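Local structure of lectin-like protein (Entamoeba histolytica HM-1:IMSS-A, 5ZBT) at residues A[30-35]-A[83-88]; A[173-178]-A[201-206]; A[212-215]-A[221-224]. The protein is of unknown function but, as the legume lectin-like domain of an ERGIC-53-like membrane protein, may bind D-mannose. All coordinates share one frame; numbering follows the deposited sequence.

Contact 1: residues A[30-35]-A[83-88]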
ATOM      1  N   PHE A  30       8.448   3.883  -9.152  1.00 16.43           N
ATOM      2  CA  PHE A  30       9.834   4.222  -8.857  1.00 15.20           C
ATOM      3  C   PHE A  30      10.586   2.924  -8.612  1.00 18.18           C
ATOM      4  O   PHE A  30      10.207   2.126  -7.748  1.00 19.95           O
ATOM      5  CB  PHE A  30       9.983   5.188  -7.677  1.00 18.05           C
ATOM      6  CG  PHE A  30       9.186   4.831  -6.455  1.00 15.72           C
ATOM      7  CD1 PHE A  30       7.869   5.262  -6.315  1.00 15.23           C
ATOM      8  CD2 PHE A  30       9.782   4.153  -5.402  1.00 15.12           C
ATOM      9  CE1 PHE A  30       7.144   4.969  -5.172  1.00 15.72           C
ATOM     10  CE2 PHE A  30       9.071   3.859  -4.246  1.00 13.94           C
ATOM     11  CZ  PHE A  30       7.748   4.262  -4.132  1.00 12.85           C
ATOM     12  N   ARG A  31      11.624   2.708  -9.398  1.00 21.56           N
ATOM     13  CA  ARG A  31      12.371   1.465  -9.431  1.00 27.87           C
ATOM     14  C   ARG A  31      13.749   1.668  -8.820  1.00 31.98           C
ATOM     15  O   ARG A  31      14.185   2.794  -8.567  1.00 28.87           O
ATOM     16  CB  ARG A  31      12.478   0.955 -10.873  1.00 32.03           C
ATOM     17  CG  ARG A  31      11.111   0.726 -11.521  1.00 31.04           C
ATOM     18  CD  ARG A  31      11.214   0.327 -12.987  1.00 39.89           C
ATOM     19  NE  ARG A  31      10.061   0.819 -13.741  1.00 52.81           N
ATOM     20  CZ  ARG A  31       9.968   2.049 -14.250  1.00 48.42           C
ATOM     21  NH1 ARG A  31       8.876   2.420 -14.911  1.00 31.56           N
ATOM     22  NH2 ARG A  31      10.971   2.910 -14.094  1.00 45.62           N
ATOM     23  N   GLU A  32      14.434   0.531  -8.573  1.00 41.67           N
ATOM     24  CA  GLU A  32      15.790   0.459  -8.030  1.00 42.26           C
ATOM     25  C   GLU A  32      16.811   0.626  -9.148  1.00 47.14           C
ATOM     26  O   GLU A  32      16.716  -0.064 -10.173  1.00 48.55           O
ATOM     27  CB  GLU A  32      16.021  -0.869  -7.324  1.00 46.22           C
ATOM     28  CG  GLU A  32      15.221  -1.055  -6.041  1.00 43.21           C
ATOM     29  CD  GLU A  32      15.872  -2.063  -5.086  1.00 48.85           C
ATOM     30  OE1 GLU A  32      15.305  -3.171  -4.894  1.00 50.31           O
ATOM     31  OE2 GLU A  32      16.957  -1.746  -4.536  1.00 38.54           O
ATOM     32  N   PRO A  33      17.800   1.522  -8.994  1.00 51.12           N
ATOM     33  CA  PRO A  33      17.989   2.348  -7.794  1.00 47.96           C
ATOM     34  C   PRO A  33      17.070   3.580  -7.766  1.00 40.01           C
ATOM     35  O   PRO A  33      16.722   4.107  -8.827  1.00 37.49           O
ATOM     36  CB  PRO A  33      19.459   2.764  -7.898  1.00 47.95           C
ATOM     37  CG  PRO A  33      19.693   2.867  -9.388  1.00 48.49           C
ATOM     38  CD  PRO A  33      18.805   1.817 -10.035  1.00 49.30           C
ATOM     39  N   ILE A  34      16.687   4.018  -6.564  1.00 40.05           N
ATOM     40  CA  ILE A  34      15.759   5.135  -6.425  1.00 30.73           C
ATOM     41  C   ILE A  34      16.428   6.428  -6.862  1.00 32.27           C
ATOM     42  O   ILE A  34      17.486   6.803  -6.344  1.00 30.82           O
ATOM     43  CB  ILE A  34      15.272   5.271  -4.978  1.00 31.36           C
ATOM     44  CG1 ILE A  34      14.616   3.973  -4.495  1.00 30.47           C
ATOM     45  CG2 ILE A  34      14.300   6.440  -4.883  1.00 27.00           C
ATOM     46  CD1 ILE A  34      13.316   3.668  -5.172  1.00 33.96           C
ATOM     47  N   GLU A  35      15.788   7.137  -7.775  1.00 26.26           N
ATOM     48  CA  GLU A  35      16.240   8.451  -8.207  1.00 27.91           C
ATOM     49  C   GLU A  35      15.282   9.486  -7.631  1.00 29.18           C
ATOM     50  O   GLU A  35      14.082   9.471  -7.964  1.00 29.55           O
ATOM     51  CB  GLU A  35      16.307   8.519  -9.741  1.00 33.91           C
ATOM     52  CG  GLU A  35      15.924   9.838 -10.426  1.00 41.31           C
ATOM     53  CD  GLU A  35      15.838   9.710 -11.953  1.00 59.57           C
ATOM     54  OE1 GLU A  35      14.707   9.591 -12.494  1.00 55.62           O
ATOM     55  OE2 GLU A  35      16.905   9.695 -12.610  1.00 67.98           O
ATOM     56  N   GLN A  83       3.467  -3.782  -8.036  1.00  9.04           N
ATOM     57  CA  GLN A  83       4.387  -4.527  -7.177  1.00 10.74           C
ATOM     58  C   GLN A  83       5.068  -3.552  -6.230  1.00 10.81           C
ATOM     59  O   GLN A  83       5.837  -2.689  -6.665  1.00 14.25           O
ATOM     60  CB  GLN A  83       5.436  -5.275  -7.999  1.00 12.36           C
ATOM     61  CG  GLN A  83       4.888  -6.428  -8.822  1.00 14.24           C
ATOM     62  CD  GLN A  83       5.905  -6.946  -9.802  1.00 12.74           C
ATOM     63  OE1 GLN A  83       7.093  -6.719  -9.630  1.00 16.54           O
ATOM     64  NE2 GLN A  83       5.449  -7.621 -10.848  1.00  9.77           N
ATOM     65  N   LEU A  84       4.793  -3.685  -4.945  1.00 11.05           N
ATOM     66  CA  LEU A  84       5.352  -2.803  -3.933  1.00  9.57           C
ATOM     67  C   LEU A  84       6.316  -3.619  -3.083  1.00 13.33           C
ATOM     68  O   LEU A  84       5.890  -4.487  -2.315  1.00 13.57           O
ATOM     69  CB  LEU A  84       4.248  -2.193  -3.076  1.00 12.00           C
ATOM     70  CG  LEU A  84       4.745  -1.143  -2.081  1.00 13.17           C
ATOM     71  CD1 LEU A  84       5.130   0.132  -2.835  1.00 19.44           C
ATOM     72  CD2 LEU A  84       3.692  -0.851  -1.076  1.00 12.94           C
ATOM     73  N   LYS A  85       7.608  -3.355  -3.225  1.00 14.20           N
ATOM     74  CA  LYS A  85       8.610  -4.104  -2.491  1.00 13.15           C
ATOM     75  C   LYS A  85       8.883  -3.433  -1.145  1.00 14.70           C
ATOM     76  O   LYS A  85       9.190  -2.237  -1.083  1.00 14.46           O
ATOM     77  CB  LYS A  85       9.882  -4.226  -3.323  1.00 18.53           C
ATOM     78  CG  LYS A  85      10.905  -5.187  -2.745  1.00 22.32           C
ATOM     79  CD  LYS A  85      12.025  -5.460  -3.730  1.00 18.63           C
ATOM     80  CE  LYS A  85      13.132  -6.215  -3.041  1.00 28.24           C
ATOM     81  NZ  LYS A  85      14.068  -6.836  -4.013  1.00 46.51           N
ATOM     82  N   LEU A  86       8.786  -4.216  -0.081  1.00 17.55           N
ATOM     83  CA  LEU A  86       8.803  -3.753   1.302  1.00 19.57           C
ATOM     84  C   LEU A  86      10.193  -3.844   1.915  1.00 22.02           C
ATOM     85  O   LEU A  86      10.953  -4.776   1.639  1.00 23.81           O
ATOM     86  CB  LEU A  86       7.848  -4.595   2.148  1.00 17.91           C
ATOM     87  CG  LEU A  86       6.362  -4.263   2.252  1.00 18.55           C
ATOM     88  CD1 LEU A  86       5.822  -3.749   0.960  1.00 14.94           C
ATOM     89  CD2 LEU A  86       5.629  -5.524   2.649  1.00 15.79           C
ATOM     90  N   ASN A  87      10.504  -2.878   2.785  1.00 23.27           N
ATOM     91  CA  ASN A  87      11.716  -2.894   3.620  1.00 22.00           C
ATOM     92  C   ASN A  87      11.295  -2.382   5.003  1.00 22.24           C
ATOM     93  O   ASN A  87      11.347  -1.177   5.271  1.00 23.31           O
ATOM     94  CB  ASN A  87      12.812  -2.034   2.995  1.00 29.24           C
ATOM     95  CG  ASN A  87      14.151  -2.148   3.719  1.00 27.40           C
ATOM     96  OD1 ASN A  87      14.283  -2.856   4.713  1.00 30.49           O
ATOM     97  ND2 ASN A  87      15.153  -1.434   3.213  1.00 31.60           N
ATOM     98  N   ILE A  88      10.846  -3.292   5.867  1.00 17.91           N
ATOM     99  CA  ILE A  88      10.264  -2.937   7.164  1.00 22.78           C
ATOM    100  C   ILE A  88      11.220  -3.374   8.275  1.00 24.31           C
ATOM    101  O   ILE A  88      11.654  -4.530   8.310  1.00 27.64           O
ATOM    102  CB  ILE A  88       8.870  -3.570   7.349  1.00 20.14           C
ATOM    103  CG1 ILE A  88       7.898  -3.087   6.271  1.00 19.06           C
ATOM    104  CG2 ILE A  88       8.279  -3.227   8.715  1.00 21.72           C
ATOM    105  CD1 ILE A  88       6.621  -3.917   6.216  1.00 16.65           C
TER
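On the outer side of the seven-stranded sheet that holds strand 80-90 in this legume lectin-like domain, Glu32 of the loop before helix 36-42 meets Lys85 through a loose ion pair. Glu32 OE1 stands 4.0 Å from Lys85 NZ, long for a salt bridge, and no hydrogen bond joins the two segments. The other carboxylate oxygen plays little part, with Glu32 OE2 5.9 Å from Lys85 NZ. The lysine also brings its methylenes near the same oxygen: Lys85 CD lies 4.2 Å from Glu32 OE1.

The two side chains cross at about a right angle. Lys85 places CG opposite its backbone N (chi1 -170°) and stays stretched from there to its amine, standing up from the strand. Glu32 instead sets CG beside its own N (chi1 -68°) and extends its carboxylate across to that upright chain. Both CB atoms point toward the partner segment.

Strand 220-231 runs between the two segments. Gln225 touches both Glu32 and Lys85, and the backbone of Phe30 is hydrogen-bonded to that of Leu227. Beneath the charged pair, the buried side chains of Phe30 and Leu84 do not touch each other directly, with Phe30 CZ 5.1 Å from Leu84 CD1; Val224 bridges them by touching both.

At this separation, and at the protein surface, the attraction is probably modest and partly screened by solvent. The charges are complementary, but the loop is probably held to the sheet more by strand 220-231, through the Phe30-Leu227 backbone bond and the side-chain contacts of Gln225.

Contact 2: residues A[173-178]-A[201-206]; sequences IKYLVN and IDIPPF
Two hydrogen bonds, one short and one weak, tie the hydroxyl of Tyr175 to the backbone around Asp202. Tyr175 OH donates to Ile201 O at 2.8 Å, lying in the carbonyl plane and using a lone pair, with a C=O...donor angle of 138°; the carbonyl oxygen itself lies at the edge of the tyrosine ring. Ile203 N donates only weakly to Tyr175 OH, at 3.3 Å and well off straight. One phenol oxygen therefore serves the carbonyl before Asp202 and the amide after it, which probably helps to fix the loop there. The Asp202 carboxylate comes near the hydroxyl, but its salt bridge is with Lys180.

The apolar part is led by a CH-pi contact. Ile203 CD1 sits almost over the middle of the Tyr175 ring, 3.4 Å from its centroid and only 14° off the normal. CG1 of Ile203 follows across the same face, 3.7 Å from Tyr175 CZ, as the two side chains slide past each other in opposite directions. The tyrosine reaches this place because CG is trans to its N (chi1 -177°), which throws the ring out from strand 170-176 toward the loop. Ile201 adds a lighter touch, its CG2 4.2 Å from Tyr175 CE1.

Phe80 also packs on Tyr175, and Ile201 and Ile203 both touch Ile122 of the facing sheet. The segment 201-206 is the link that leaves strand 191-198 in one sheet and enters 207-213 in the other, so Tyr175 fastens a sheet-to-sheet crossover at one end of the legume lectin beta-sandwich.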
ATOM      1  N   ILE A 173      -0.641  -6.409  -6.418  1.00 10.78           N
ATOM      2  CA  ILE A 173      -2.012  -5.953  -6.625  1.00 11.41           C
ATOM      3  C   ILE A 173      -2.322  -6.066  -8.116  1.00 10.63           C
ATOM      4  O   ILE A 173      -1.745  -5.335  -8.929  1.00 11.84           O
ATOM      5  CB  ILE A 173      -2.203  -4.512  -6.125  1.00 12.48           C
ATOM      6  CG1 ILE A 173      -1.990  -4.435  -4.610  1.00  8.43           C
ATOM      7  CG2 ILE A 173      -3.575  -3.963  -6.520  1.00 10.36           C
ATOM      8  CD1 ILE A 173      -1.529  -3.078  -4.148  1.00  8.37           C
ATOM      9  N   LYS A 174      -3.227  -6.976  -8.479  1.00 11.66           N
ATOM     10  CA  LYS A 174      -3.566  -7.249  -9.871  1.00 12.90           C
ATOM     11  C   LYS A 174      -5.042  -6.968 -10.098  1.00 13.32           C
ATOM     12  O   LYS A 174      -5.888  -7.451  -9.340  1.00 16.13           O
ATOM     13  CB  LYS A 174      -3.282  -8.711 -10.240  1.00 14.63           C
ATOM     14  CG  LYS A 174      -1.828  -9.118 -10.308  1.00 15.28           C
ATOM     15  CD  LYS A 174      -1.689 -10.455 -11.074  1.00 20.53           C
ATOM     16  CE  LYS A 174      -2.255 -11.643 -10.276  1.00 27.71           C
ATOM     17  NZ  LYS A 174      -2.189 -12.964 -10.995  1.00 27.16           N
ATOM     18  N   TYR A 175      -5.363  -6.240 -11.160  1.00 12.34           N
ATOM     19  CA  TYR A 175      -6.753  -5.988 -11.517  1.00 13.74           C
ATOM     20  C   TYR A 175      -6.974  -6.264 -13.000  1.00 14.71           C
ATOM     21  O   TYR A 175      -6.260  -5.726 -13.853  1.00 17.25           O
ATOM     22  CB  TYR A 175      -7.148  -4.554 -11.178  1.00 12.26           C
ATOM     23  CG  TYR A 175      -8.607  -4.224 -11.452  1.00 15.75           C
ATOM     24  CD1 TYR A 175      -9.629  -4.874 -10.759  1.00 13.80           C
ATOM     25  CD2 TYR A 175      -8.962  -3.245 -12.387  1.00 14.78           C
ATOM     26  CE1 TYR A 175     -10.962  -4.561 -10.982  1.00 14.99           C
ATOM     27  CE2 TYR A 175     -10.301  -2.917 -12.617  1.00 15.77           C
ATOM     28  CZ  TYR A 175     -11.291  -3.582 -11.911  1.00 17.72           C
ATOM     29  OH  TYR A 175     -12.614  -3.277 -12.130  1.00 17.38           O
ATOM     30  N   LEU A 176      -7.962  -7.097 -13.310  1.00 14.72           N
ATOM     31  CA  LEU A 176      -8.374  -7.341 -14.686  1.00 13.25           C
ATOM     32  C   LEU A 176      -9.646  -6.547 -14.952  1.00 14.65           C
ATOM     33  O   LEU A 176     -10.674  -6.785 -14.305  1.00 14.64           O
ATOM     34  CB  LEU A 176      -8.597  -8.831 -14.933  1.00 17.25           C
ATOM     35  CG  LEU A 176      -7.442  -9.686 -14.413  1.00 19.57           C
ATOM     36  CD1 LEU A 176      -7.789 -11.170 -14.484  1.00 16.82           C
ATOM     37  CD2 LEU A 176      -6.192  -9.381 -15.205  1.00 18.53           C
ATOM     38  N   VAL A 177      -9.566  -5.606 -15.902  1.00 14.60           N
ATOM     39  CA  VAL A 177     -10.622  -4.612 -16.100  1.00 15.48           C
ATOM     40  C   VAL A 177     -11.879  -5.262 -16.669  1.00 19.59           C
ATOM     41  O   VAL A 177     -12.999  -5.004 -16.209  1.00 19.90           O
ATOM     42  CB  VAL A 177     -10.116  -3.478 -17.012  1.00 18.86           C
ATOM     43  CG1 VAL A 177     -11.262  -2.612 -17.464  1.00 18.12           C
ATOM     44  CG2 VAL A 177      -9.064  -2.634 -16.290  1.00 17.42           C
ATOM     45  N   ASN A 178     -11.718  -6.115 -17.679  1.00 21.41           N
ATOM     46  CA  ASN A 178     -12.886  -6.771 -18.269  1.00 24.48           C
ATOM     47  C   ASN A 178     -13.556  -7.718 -17.279  1.00 23.58           C
ATOM     48  O   ASN A 178     -14.789  -7.770 -17.194  1.00 30.85           O
ATOM     49  CB  ASN A 178     -12.481  -7.517 -19.539  1.00 22.14           C
ATOM     50  CG  ASN A 178     -12.270  -6.586 -20.712  1.00 28.59           C
ATOM     51  OD1 ASN A 178     -12.423  -5.362 -20.595  1.00 29.83           O
ATOM     52  ND2 ASN A 178     -11.930  -7.159 -21.860  1.00 30.97           N
ATOM     53  N   ILE A 201     -15.693  -6.304  -8.813  1.00 24.68           N
ATOM     54  CA  ILE A 201     -15.277  -5.097  -8.110  1.00 18.29           C
ATOM     55  C   ILE A 201     -14.800  -4.099  -9.153  1.00 20.33           C
ATOM     56  O   ILE A 201     -14.049  -4.457 -10.070  1.00 24.62           O
ATOM     57  CB  ILE A 201     -14.187  -5.392  -7.063  1.00 18.52           C
ATOM     58  CG1 ILE A 201     -13.710  -4.115  -6.383  1.00 16.12           C
ATOM     59  CG2 ILE A 201     -13.008  -6.149  -7.675  1.00 18.84           C
ATOM     60  CD1 ILE A 201     -12.753  -4.416  -5.224  1.00 12.87           C
ATOM     61  N   ASP A 202     -15.274  -2.869  -9.038  1.00 21.75           N
ATOM     62  CA  ASP A 202     -14.996  -1.815  -9.994  1.00 19.92           C
ATOM     63  C   ASP A 202     -13.899  -0.918  -9.459  1.00 16.56           C
ATOM     64  O   ASP A 202     -13.870  -0.614  -8.267  1.00 16.23           O
ATOM     65  CB  ASP A 202     -16.256  -0.997 -10.249  1.00 28.47           C
ATOM     66  CG  ASP A 202     -16.875  -1.298 -11.589  1.00 38.12           C
ATOM     67  OD1 ASP A 202     -17.991  -0.802 -11.832  1.00 50.70           O
ATOM     68  OD2 ASP A 202     -16.233  -2.009 -12.399  1.00 42.12           O
ATOM     69  N   ILE A 203     -12.999  -0.500 -10.344  1.00 19.83           N
ATOM     70  CA  ILE A 203     -11.969   0.478  -9.995  1.00 18.64           C
ATOM     71  C   ILE A 203     -12.035   1.631 -10.988  1.00 16.45           C
ATOM     72  O   ILE A 203     -11.491   1.531 -12.099  1.00 20.55           O
ATOM     73  CB  ILE A 203     -10.563  -0.143  -9.969  1.00 20.82           C
ATOM     74  CG1 ILE A 203     -10.536  -1.346  -9.019  1.00 21.94           C
ATOM     75  CG2 ILE A 203      -9.544   0.891  -9.539  1.00 13.76           C
ATOM     76  CD1 ILE A 203      -9.201  -2.022  -8.928  1.00 20.98           C
ATOM     77  N   PRO A 204     -12.678   2.736 -10.633  1.00 17.19           N
ATOM     78  CA  PRO A 204     -12.665   3.924 -11.497  1.00 19.74           C
ATOM     79  C   PRO A 204     -11.280   4.550 -11.520  1.00 15.11           C
ATOM     80  O   PRO A 204     -10.397   4.124 -10.760  1.00 16.37           O
ATOM     81  CB  PRO A 204     -13.692   4.856 -10.824  1.00 17.86           C
ATOM     82  CG  PRO A 204     -14.396   4.023  -9.795  1.00 20.36           C
ATOM     83  CD  PRO A 204     -13.421   2.967  -9.388  1.00 17.58           C
ATOM     84  N   PRO A 205     -11.041   5.556 -12.364  1.00 17.36           N
ATOM     85  CA  PRO A 205      -9.761   6.288 -12.293  1.00 18.76           C
ATOM     86  C   PRO A 205      -9.396   6.655 -10.853  1.00 15.21           C
ATOM     87  O   PRO A 205     -10.260   6.991 -10.043  1.00 13.14           O
ATOM     88  CB  PRO A 205     -10.024   7.532 -13.145  1.00 18.12           C
ATOM     89  CG  PRO A 205     -11.073   7.090 -14.145  1.00 19.86           C
ATOM     90  CD  PRO A 205     -11.912   6.041 -13.462  1.00 13.52           C
ATOM     91  N   PHE A 206      -8.106   6.570 -10.520  1.00 11.15           N
ATOM     92  CA  PHE A 206      -7.715   6.697  -9.120  1.00 13.19           C
ATOM     93  C   PHE A 206      -6.367   7.397  -8.964  1.00 11.82           C
ATOM     94  O   PHE A 206      -5.530   7.423  -9.869  1.00 10.33           O
ATOM     95  CB  PHE A 206      -7.661   5.321  -8.425  1.00 10.45           C
ATOM     96  CG  PHE A 206      -6.635   4.371  -9.014  1.00  9.90           C
ATOM     97  CD1 PHE A 206      -6.993   3.455 -10.004  1.00 10.28           C
ATOM     98  CD2 PHE A 206      -5.323   4.386  -8.578  1.00  6.69           C
ATOM     99  CE1 PHE A 206      -6.060   2.574 -10.542  1.00  9.39           C
ATOM    100  CE2 PHE A 206      -4.384   3.511  -9.117  1.00  7.09           C
ATOM    101  CZ  PHE A 206      -4.755   2.601 -10.094  1.00  8.44           C
TER

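Contact 3: residues A[212-215]-A[221-224]; sequences ATNG and SYRV
Ala212 and Tyr222 bring their CA atoms to 6.8 Å and Asn214 and Ser221 to 7.0 Å, with no backbone hydrogen bond between the segments: strands 207-213 and 220-231 belong to different sheets and meet across the sandwich interior. Tyr222 does most of the touching. Its CB lies 3.8 Å from Ala212 CB, and the same methyl is equally close to Tyr222 CG, approaching the ring obliquely.

Farther out along the ring, Tyr222 CE2 comes within 3.2 Å of Thr213 O, also at a slant. The side-chain amide of Asn214 lies by the ring edge, its plane turned 24° from that of the ring. CG of Tyr222 sits beside its own N (chi1 -76°), which sends the ring toward the end of the facing strand. There Thr213 forms an ST turn: Gly215 N donates to Thr213 OG1 at 3.2 Å with an angle of 162°.

Beyond the two segments, Tyr222 OH is hydrogen-bonded to Gly95 O, and Met98 packs on both Ala212 and Tyr222. The chemistry is thus mainly van der Waals contact, with the buried phenol's polar end satisfied by a backbone carbonyl and its ring packed between the two sheets.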
ATOM      1  N   ALA A 212       1.358   4.627   6.187  1.00  9.72           N
ATOM      2  CA  ALA A 212       1.725   3.692   7.235  1.00 12.02           C
ATOM      3  C   ALA A 212       1.616   4.380   8.583  1.00 12.62           C
ATOM      4  O   ALA A 212       1.737   5.601   8.689  1.00  8.96           O
ATOM      5  CB  ALA A 212       3.147   3.132   7.042  1.00 12.59           C
ATOM      6  N   THR A 213       1.396   3.577   9.609  1.00 13.86           N
ATOM      7  CA  THR A 213       1.451   4.044  10.983  1.00 14.25           C
ATOM      8  C   THR A 213       2.293   3.060  11.783  1.00 12.98           C
ATOM      9  O   THR A 213       2.271   1.856  11.515  1.00 11.87           O
ATOM     10  CB  THR A 213       0.046   4.171  11.588  1.00 14.67           C
ATOM     11  OG1 THR A 213       0.147   4.669  12.922  1.00 20.29           O
ATOM     12  CG2 THR A 213      -0.670   2.814  11.619  1.00 11.97           C
ATOM     13  N   ASN A 214       3.061   3.568  12.749  1.00 13.68           N
ATOM     14  CA  ASN A 214       3.758   2.644  13.639  1.00 14.72           C
ATOM     15  C   ASN A 214       2.876   2.141  14.778  1.00 14.84           C
ATOM     16  O   ASN A 214       3.276   1.211  15.492  1.00 16.46           O
ATOM     17  CB  ASN A 214       5.019   3.283  14.237  1.00 15.11           C
ATOM     18  CG  ASN A 214       6.067   3.642  13.186  1.00 17.53           C
ATOM     19  OD1 ASN A 214       6.874   4.561  13.404  1.00 17.46           O
ATOM     20  ND2 ASN A 214       6.045   2.956  12.035  1.00 11.11           N
ATOM     21  N   GLY A 215       1.691   2.713  14.965  1.00 15.98           N
ATOM     22  CA  GLY A 215       0.848   2.245  16.057  1.00 14.91           C
ATOM     23  C   GLY A 215       1.546   2.358  17.396  1.00 17.27           C
ATOM     24  O   GLY A 215       2.196   3.367  17.706  1.00 17.02           O
ATOM     25  N   SER A 221       9.830   0.659  11.804  1.00 19.06           N
ATOM     26  CA  SER A 221      10.025   1.640  10.734  1.00 17.84           C
ATOM     27  C   SER A 221       9.553   1.049   9.407  1.00 18.99           C
ATOM     28  O   SER A 221      10.008  -0.033   9.005  1.00 15.18           O
ATOM     29  CB  SER A 221      11.490   2.068  10.642  1.00 14.25           C
ATOM     30  OG  SER A 221      11.669   3.010   9.600  1.00 17.30           O
ATOM     31  N   TYR A 222       8.654   1.769   8.723  1.00 15.11           N
ATOM     32  CA  TYR A 222       8.078   1.326   7.456  1.00 15.65           C
ATOM     33  C   TYR A 222       8.786   2.019   6.308  1.00 15.96           C
ATOM     34  O   TYR A 222       8.967   3.243   6.324  1.00 14.52           O
ATOM     35  CB  TYR A 222       6.575   1.594   7.398  1.00 11.74           C
ATOM     36  CG  TYR A 222       5.787   0.597   8.227  1.00 14.46           C
ATOM     37  CD1 TYR A 222       5.535  -0.689   7.754  1.00 13.66           C
ATOM     38  CD2 TYR A 222       5.323   0.934   9.495  1.00 13.32           C
ATOM     39  CE1 TYR A 222       4.834  -1.613   8.526  1.00 16.09           C
ATOM     40  CE2 TYR A 222       4.610   0.019  10.274  1.00 12.56           C
ATOM     41  CZ  TYR A 222       4.379  -1.241   9.784  1.00 12.48           C
ATOM     42  OH  TYR A 222       3.689  -2.120  10.555  1.00 14.40           O
ATOM     43  N   ARG A 223       9.252   1.227   5.345  1.00 13.20           N
ATOM     44  CA  ARG A 223       9.999   1.784   4.226  1.00 19.00           C
ATOM     45  C   ARG A 223       9.712   0.930   3.005  1.00 17.89           C
ATOM     46  O   ARG A 223       9.314  -0.235   3.113  1.00 17.02           O
ATOM     47  CB  ARG A 223      11.507   1.873   4.553  1.00 24.31           C
ATOM     48  CG  ARG A 223      11.727   2.186   6.043  1.00 24.52           C
ATOM     49  CD  ARG A 223      13.067   1.994   6.583  1.00 24.55           C
ATOM     50  NE  ARG A 223      13.629   0.703   6.246  1.00 22.69           N
ATOM     51  CZ  ARG A 223      14.935   0.501   6.251  1.00 27.84           C
ATOM     52  NH1 ARG A 223      15.723   1.510   6.592  1.00 14.63           N
ATOM     53  NH2 ARG A 223      15.444  -0.677   5.922  1.00 36.87           N
ATOM     54  N   VAL A 224       9.894   1.533   1.833  1.00 18.48           N
ATOM     55  CA  VAL A 224       9.506   0.922   0.566  1.00 15.87           C
ATOM     56  C   VAL A 224      10.711   0.941  -0.369  1.00 17.43           C
ATOM     57  O   VAL A 224      11.311   1.998  -0.597  1.00 15.86           O
ATOM     58  CB  VAL A 224       8.296   1.656  -0.045  1.00 14.73           C
ATOM     59  CG1 VAL A 224       8.135   1.319  -1.503  1.00 17.77           C
ATOM     60  CG2 VAL A 224       7.048   1.291   0.729  1.00 11.09           C
TER

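In the fold
From the N terminus, contact 1 comes first, returning strand 80-90 to the loop before helix 36-42 after 47 intervening residues. Contact 2 closes 22 residues, chiefly strands 181-188 and 191-198, and contact 3 just five, the short loop joining strand 207-213 to strand 220-231. The three follow in series; none nests in or crosses another. All reach the sheet containing strands 80-90, 170-176 and 220-231. Contact 1 lays the N-terminal loop on it, while contacts 2 and 3 connect it to the route into and out of strand 207-213, on opposite sides of the chain's centre. Contacts 1 and 3 touch directly, through a probable Asn87-Arg223 hydrogen bond and Leu84-Val224 packing.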